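PDB 6RXA: argininosuccinate lyase from Chelativorans sp., which cleaves C–N bonds as an EDDS lyase of the aspartase/fumarase superfamily and probably converts argininosuccinate into fumarate and arginine. Local coordinates for residues A[246-260]-A[289-302]. The protein carries 2 engineered substitutions. Residues are numbered along the deposited sequence; the frame is centred on the assembly and turned at random.
Sequences AVFLSGLSRLASEIQ and PMSLERSRKAAFAA. Engineered in segment 289-302: Met290 (natural residue Asp).
Ala299 packs directly on helix 246-260, its CB 3.4 Å from Leu249 O and 3.7 Å from Ser253 CB. Like Ala256, it is small, consistent with segment axes only 8.5 Å apart and antiparallel (153°) in the helical core of this aspartase/fumarase-superfamily lyase. Leu292 CD1, 3.5 Å from Gln260 N, closes the tight apolar side. Helix 290-301 also carries Arg294, which binds fumarate in another structure of this protein.

The other flank is polar and holds two waters, yet is buried against other subunits. Arg296 bends at chi3 (77°), bringing NE to Ser253 OG, 3.0 Å away in the guanidinium plane and nearly straight (176°). Ser257 OG, hydrogen-bonded to Glu317 of the second subunit, sits over one guanidinium face and Phe300 CZ, offset, over the opposite one. Gln260 NE2 donates to Glu293 OE1 (2.8 Å) on the anti side, out of the carboxylate plane. Waters link Gln260 OE1 to Arg296 NH1 and Ala246 O to Ala299 O.

Arg296 NH2 donates to Asn314 O of the second subunit, NH1 to Ala315 O of the third. A leucine here would probably deprive Ser253 OG and those two carbonyls of this donor. Apolar packing thus closes the pair within one subunit, while its polar flank ties it into the tetramer.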
loop_
_atom_site.group_PDB
_atom_site.type_symbol
_atom_site.label_atom_id
_atom_site.label_comp_id
_atom_site.label_asym_id
_atom_site.label_seq_id
_atom_site.Cartn_x
_atom_site.Cartn_y
_atom_site.Cartn_z
ATOM N N ALA A 246 4.011 8.798 7.788
ATOM C CA ALA A 246 2.690 8.201 7.640
ATOM C C ALA A 246 2.050 7.907 8.995
ATOM O O ALA A 246 0.851 8.137 9.187
ATOM C CB ALA A 246 2.746 6.927 6.808
ATOM N N VAL A 247 2.814 7.341 9.934
ATOM C CA VAL A 247 2.205 6.989 11.222
ATOM C C VAL A 247 1.875 8.236 12.040
ATOM O O VAL A 247 0.790 8.339 12.628
ATOM C CB VAL A 247 3.023 5.935 12.000
ATOM C CG1 VAL A 247 4.249 6.540 12.661
ATOM C CG2 VAL A 247 2.119 5.256 13.048
ATOM N N PHE A 248 2.795 9.210 12.077
ATOM C CA PHE A 248 2.511 10.491 12.703
ATOM C C PHE A 248 1.253 11.124 12.110
ATOM O O PHE A 248 0.348 11.555 12.835
ATOM C CB PHE A 248 3.715 11.438 12.558
ATOM C CG PHE A 248 3.334 12.878 12.720
ATOM C CD1 PHE A 248 2.900 13.357 13.941
ATOM C CD2 PHE A 248 3.326 13.730 11.641
ATOM C CE1 PHE A 248 2.484 14.646 14.091
ATOM C CE2 PHE A 248 2.918 15.032 11.779
ATOM C CZ PHE A 248 2.499 15.508 12.999
ATOM N N LEU A 249 1.167 11.162 10.781
ATOM C CA LEU A 249 0.008 11.786 10.152
ATOM C C LEU A 249 -1.266 11.004 10.424
ATOM O O LEU A 249 -2.346 11.603 10.437
ATOM C CB LEU A 249 0.237 12.005 8.654
ATOM C CG LEU A 249 1.130 13.213 8.312
ATOM C CD1 LEU A 249 1.559 13.198 6.862
ATOM C CD2 LEU A 249 0.386 14.509 8.623
ATOM N N SER A 250 -1.171 9.682 10.622
ATOM C CA SER A 250 -2.386 8.936 10.933
ATOM C C SER A 250 -2.966 9.390 12.268
ATOM O O SER A 250 -4.193 9.450 12.421
ATOM C CB SER A 250 -2.167 7.416 10.900
ATOM O OG SER A 250 -1.580 6.940 12.100
ATOM N N GLY A 251 -2.112 9.757 13.228
ATOM C CA GLY A 251 -2.629 10.266 14.486
ATOM C C GLY A 251 -3.212 11.649 14.333
ATOM O O GLY A 251 -4.169 12.010 15.027
ATOM N N LEU A 252 -2.639 12.438 13.422
ATOM C CA LEU A 252 -3.176 13.750 13.083
ATOM C C LEU A 252 -4.523 13.626 12.382
ATOM O O LEU A 252 -5.460 14.368 12.706
ATOM C CB LEU A 252 -2.122 14.503 12.259
ATOM C CG LEU A 252 -2.497 15.920 11.842
ATOM C CD1 LEU A 252 -1.280 16.818 11.704
ATOM C CD2 LEU A 252 -3.271 15.908 10.546
ATOM N N SER A 253 -4.667 12.664 11.467
ATOM C CA SER A 253 -5.972 12.382 10.878
ATOM C C SER A 253 -7.002 12.019 11.946
ATOM O O SER A 253 -8.156 12.460 11.885
ATOM C CB SER A 253 -5.845 11.256 9.850
ATOM O OG SER A 253 -7.128 10.862 9.407
ATOM N N ARG A 254 -6.608 11.212 12.924
ATOM C CA ARG A 254 -7.546 10.787 13.955
ATOM C C ARG A 254 -8.018 11.961 14.802
ATOM O O ARG A 254 -9.207 12.053 15.138
ATOM C CB ARG A 254 -6.889 9.703 14.814
ATOM C CG ARG A 254 -6.737 8.398 14.049
ATOM C CD ARG A 254 -5.840 7.385 14.749
ATOM N NE ARG A 254 -6.524 6.753 15.853
ATOM C CZ ARG A 254 -5.920 5.986 16.751
ATOM N NH1 ARG A 254 -4.588 5.805 16.672
ATOM N NH2 ARG A 254 -6.655 5.403 17.707
ATOM N N LEU A 255 -7.114 12.880 15.144
ATOM C CA LEU A 255 -7.533 14.076 15.866
ATOM C C LEU A 255 -8.427 14.950 14.999
ATOM O O LEU A 255 -9.436 15.475 15.476
ATOM C CB LEU A 255 -6.323 14.883 16.329
ATOM C CG LEU A 255 -6.675 16.185 17.044
ATOM C CD1 LEU A 255 -7.490 15.934 18.306
ATOM C CD2 LEU A 255 -5.411 16.970 17.388
ATOM N N ALA A 256 -8.051 15.150 13.730
ATOM C CA ALA A 256 -8.902 15.928 12.838
ATOM C C ALA A 256 -10.297 15.319 12.742
ATOM O O ALA A 256 -11.301 16.039 12.778
ATOM C CB ALA A 256 -8.253 16.014 11.455
ATOM N N SER A 257 -10.378 13.998 12.605
ATOM C CA SER A 257 -11.678 13.337 12.536
ATOM C C SER A 257 -12.454 13.524 13.836
ATOM O O SER A 257 -13.665 13.785 13.813
ATOM C CB SER A 257 -11.471 11.859 12.212
ATOM O OG SER A 257 -12.674 11.214 11.845
ATOM N N GLU A 258 -11.774 13.407 14.981
ATOM C CA GLU A 258 -12.427 13.601 16.272
ATOM C C GLU A 258 -13.065 14.978 16.349
ATOM O O GLU A 258 -14.231 15.118 16.736
ATOM C CB GLU A 258 -11.399 13.463 17.397
ATOM C CG GLU A 258 -12.035 13.321 18.774
ATOM C CD GLU A 258 -12.147 11.875 19.216
ATOM O OE1 GLU A 258 -11.105 11.179 19.199
ATOM O OE2 GLU A 258 -13.276 11.442 19.590
ATOM N N ILE A 259 -12.300 16.005 15.979
ATOM C CA ILE A 259 -12.783 17.386 16.016
ATOM C C ILE A 259 -13.902 17.583 14.999
ATOM O O ILE A 259 -14.869 18.308 15.254
ATOM C CB ILE A 259 -11.619 18.374 15.808
ATOM C CG1 ILE A 259 -10.633 18.281 16.978
ATOM C CG2 ILE A 259 -12.159 19.787 15.659
ATOM C CD1 ILE A 259 -9.362 19.099 16.789
ATOM N N GLN A 260 -13.789 16.957 13.835
ATOM C CA GLN A 260 -14.859 17.046 12.848
ATOM C C GLN A 260 -16.170 16.495 13.405
ATOM O O GLN A 260 -17.237 17.067 13.164
ATOM C CB GLN A 260 -14.457 16.325 11.568
ATOM C CG GLN A 260 -15.329 16.703 10.388
ATOM C CD GLN A 260 -14.866 16.105 9.082
ATOM O OE1 GLN A 260 -14.017 15.203 9.052
ATOM N NE2 GLN A 260 -15.452 16.572 7.983
ATOM N N PRO A 289 -15.548 22.198 7.567
ATOM C CA PRO A 289 -14.253 21.889 8.208
ATOM C C PRO A 289 -13.162 21.584 7.188
ATOM O O PRO A 289 -12.547 20.516 7.178
ATOM C CB PRO A 289 -14.608 20.682 9.085
ATOM C CG PRO A 289 -15.676 19.964 8.275
ATOM C CD PRO A 289 -16.495 21.068 7.654
ATOM N N MET A 290 -12.917 22.549 6.307
ATOM C CA MET A 290 -11.983 22.347 5.209
ATOM C C MET A 290 -10.557 22.152 5.706
ATOM O O MET A 290 -9.794 21.387 5.099
ATOM C CB MET A 290 -12.087 23.547 4.272
ATOM C CG MET A 290 -11.307 23.405 3.004
ATOM S SD MET A 290 -11.820 22.006 1.990
ATOM C CE MET A 290 -11.731 22.756 0.356
ATOM N N SER A 291 -10.180 22.815 6.801
ATOM C CA SER A 291 -8.858 22.619 7.376
ATOM C C SER A 291 -8.678 21.177 7.812
ATOM O O SER A 291 -7.622 20.571 7.587
ATOM C CB SER A 291 -8.663 23.560 8.564
ATOM O OG SER A 291 -9.708 23.427 9.519
ATOM N N LEU A 292 -9.709 20.610 8.444
ATOM C CA LEU A 292 -9.629 19.231 8.917
ATOM C C LEU A 292 -9.572 18.252 7.754
ATOM O O LEU A 292 -8.766 17.312 7.766
ATOM C CB LEU A 292 -10.841 18.942 9.805
ATOM C CG LEU A 292 -11.094 19.873 10.994
ATOM C CD1 LEU A 292 -12.339 19.448 11.782
ATOM C CD2 LEU A 292 -9.866 19.975 11.884
ATOM N N GLU A 293 -10.415 18.452 6.738
ATOM C CA GLU A 293 -10.470 17.483 5.649
ATOM C C GLU A 293 -9.205 17.515 4.807
ATOM O O GLU A 293 -8.709 16.459 4.395
ATOM C CB GLU A 293 -11.728 17.679 4.811
ATOM C CG GLU A 293 -12.979 17.243 5.590
ATOM C CD GLU A 293 -14.157 16.906 4.719
ATOM O OE1 GLU A 293 -15.067 16.200 5.228
ATOM O OE2 GLU A 293 -14.206 17.381 3.558
ATOM N N ARG A 294 -8.663 18.704 4.532
ATOM C CA ARG A 294 -7.412 18.749 3.779
ATOM C C ARG A 294 -6.236 18.239 4.606
ATOM O O ARG A 294 -5.258 17.740 4.041
ATOM C CB ARG A 294 -7.151 20.160 3.256
ATOM C CG ARG A 294 -8.057 20.518 2.090
ATOM C CD ARG A 294 -7.878 21.958 1.690
ATOM N NE ARG A 294 -8.565 22.276 0.440
ATOM C CZ ARG A 294 -8.035 22.117 -0.770
ATOM N NH1 ARG A 294 -6.810 21.626 -0.916
ATOM N NH2 ARG A 294 -8.740 22.448 -1.841
ATOM N N SER A 295 -6.300 18.351 5.936
ATOM C CA SER A 295 -5.263 17.742 6.763
ATOM C C SER A 295 -5.326 16.219 6.677
ATOM O O SER A 295 -4.292 15.550 6.532
ATOM C CB SER A 295 -5.386 18.237 8.210
ATOM O OG SER A 295 -5.059 19.626 8.303
ATOM N N ARG A 296 -6.533 15.649 6.764
ATOM C CA ARG A 296 -6.682 14.215 6.578
ATOM C C ARG A 296 -6.204 13.777 5.199
ATOM O O ARG A 296 -5.541 12.741 5.063
ATOM C CB ARG A 296 -8.136 13.791 6.794
ATOM C CG ARG A 296 -8.641 14.011 8.214
ATOM C CD ARG A 296 -9.987 13.342 8.446
ATOM N NE ARG A 296 -9.805 11.900 8.636
ATOM C CZ ARG A 296 -10.740 10.977 8.458
ATOM N NH1 ARG A 296 -11.960 11.302 8.047
ATOM N NH2 ARG A 296 -10.442 9.707 8.681
ATOM N N LYS A 297 -6.518 14.562 4.160
ATOM C CA LYS A 297 -6.073 14.241 2.806
ATOM C C LYS A 297 -4.557 14.046 2.759
ATOM O O LYS A 297 -4.062 13.098 2.136
ATOM C CB LYS A 297 -6.524 15.338 1.843
ATOM C CG LYS A 297 -6.203 15.099 0.367
ATOM C CD LYS A 297 -6.585 16.346 -0.429
ATOM C CE LYS A 297 -6.356 16.220 -1.897
ATOM N NZ LYS A 297 -6.732 17.559 -2.505
ATOM N N ALA A 298 -3.802 14.938 3.416
ATOM C CA ALA A 298 -2.349 14.794 3.477
ATOM C C ALA A 298 -1.942 13.505 4.178
ATOM O O ALA A 298 -1.006 12.825 3.742
ATOM C CB ALA A 298 -1.750 15.999 4.201
ATOM N N ALA A 299 -2.633 13.157 5.266
ATOM C CA ALA A 299 -2.367 11.899 5.951
ATOM C C ALA A 299 -2.550 10.711 5.020
ATOM O O ALA A 299 -1.705 9.806 4.978
ATOM C CB ALA A 299 -3.283 11.769 7.171
ATOM N N PHE A 300 -3.675 10.664 4.299
ATOM C CA PHE A 300 -3.921 9.538 3.404
ATOM C C PHE A 300 -2.865 9.494 2.309
ATOM O O PHE A 300 -2.361 8.425 1.952
ATOM C CB PHE A 300 -5.296 9.679 2.758
ATOM C CG PHE A 300 -6.424 9.937 3.714
ATOM C CD1 PHE A 300 -6.405 9.473 5.021
ATOM C CD2 PHE A 300 -7.530 10.641 3.275
ATOM C CE1 PHE A 300 -7.481 9.729 5.859
ATOM C CE2 PHE A 300 -8.594 10.884 4.096
ATOM C CZ PHE A 300 -8.572 10.432 5.390
ATOM N N ALA A 301 -2.513 10.654 1.761
ATOM C CA ALA A 301 -1.562 10.679 0.662
ATOM C C ALA A 301 -0.186 10.194 1.096
ATOM O O ALA A 301 0.562 9.649 0.273
ATOM C CB ALA A 301 -1.461 12.084 0.078
ATOM N N ALA A 302 0.163 10.376 2.373
ATOM C CA ALA A 302 1.462 9.957 2.886
ATOM C C ALA A 302 1.644 8.443 2.828
ATOM O O ALA A 302 2.772 7.955 2.914
ATOM C CB ALA A 302 1.650 10.436 4.320
HETATM O O HOH W 1 -0.660 7.870 6.743
HETATM O O HOH W 2 -13.076 13.693 6.936
#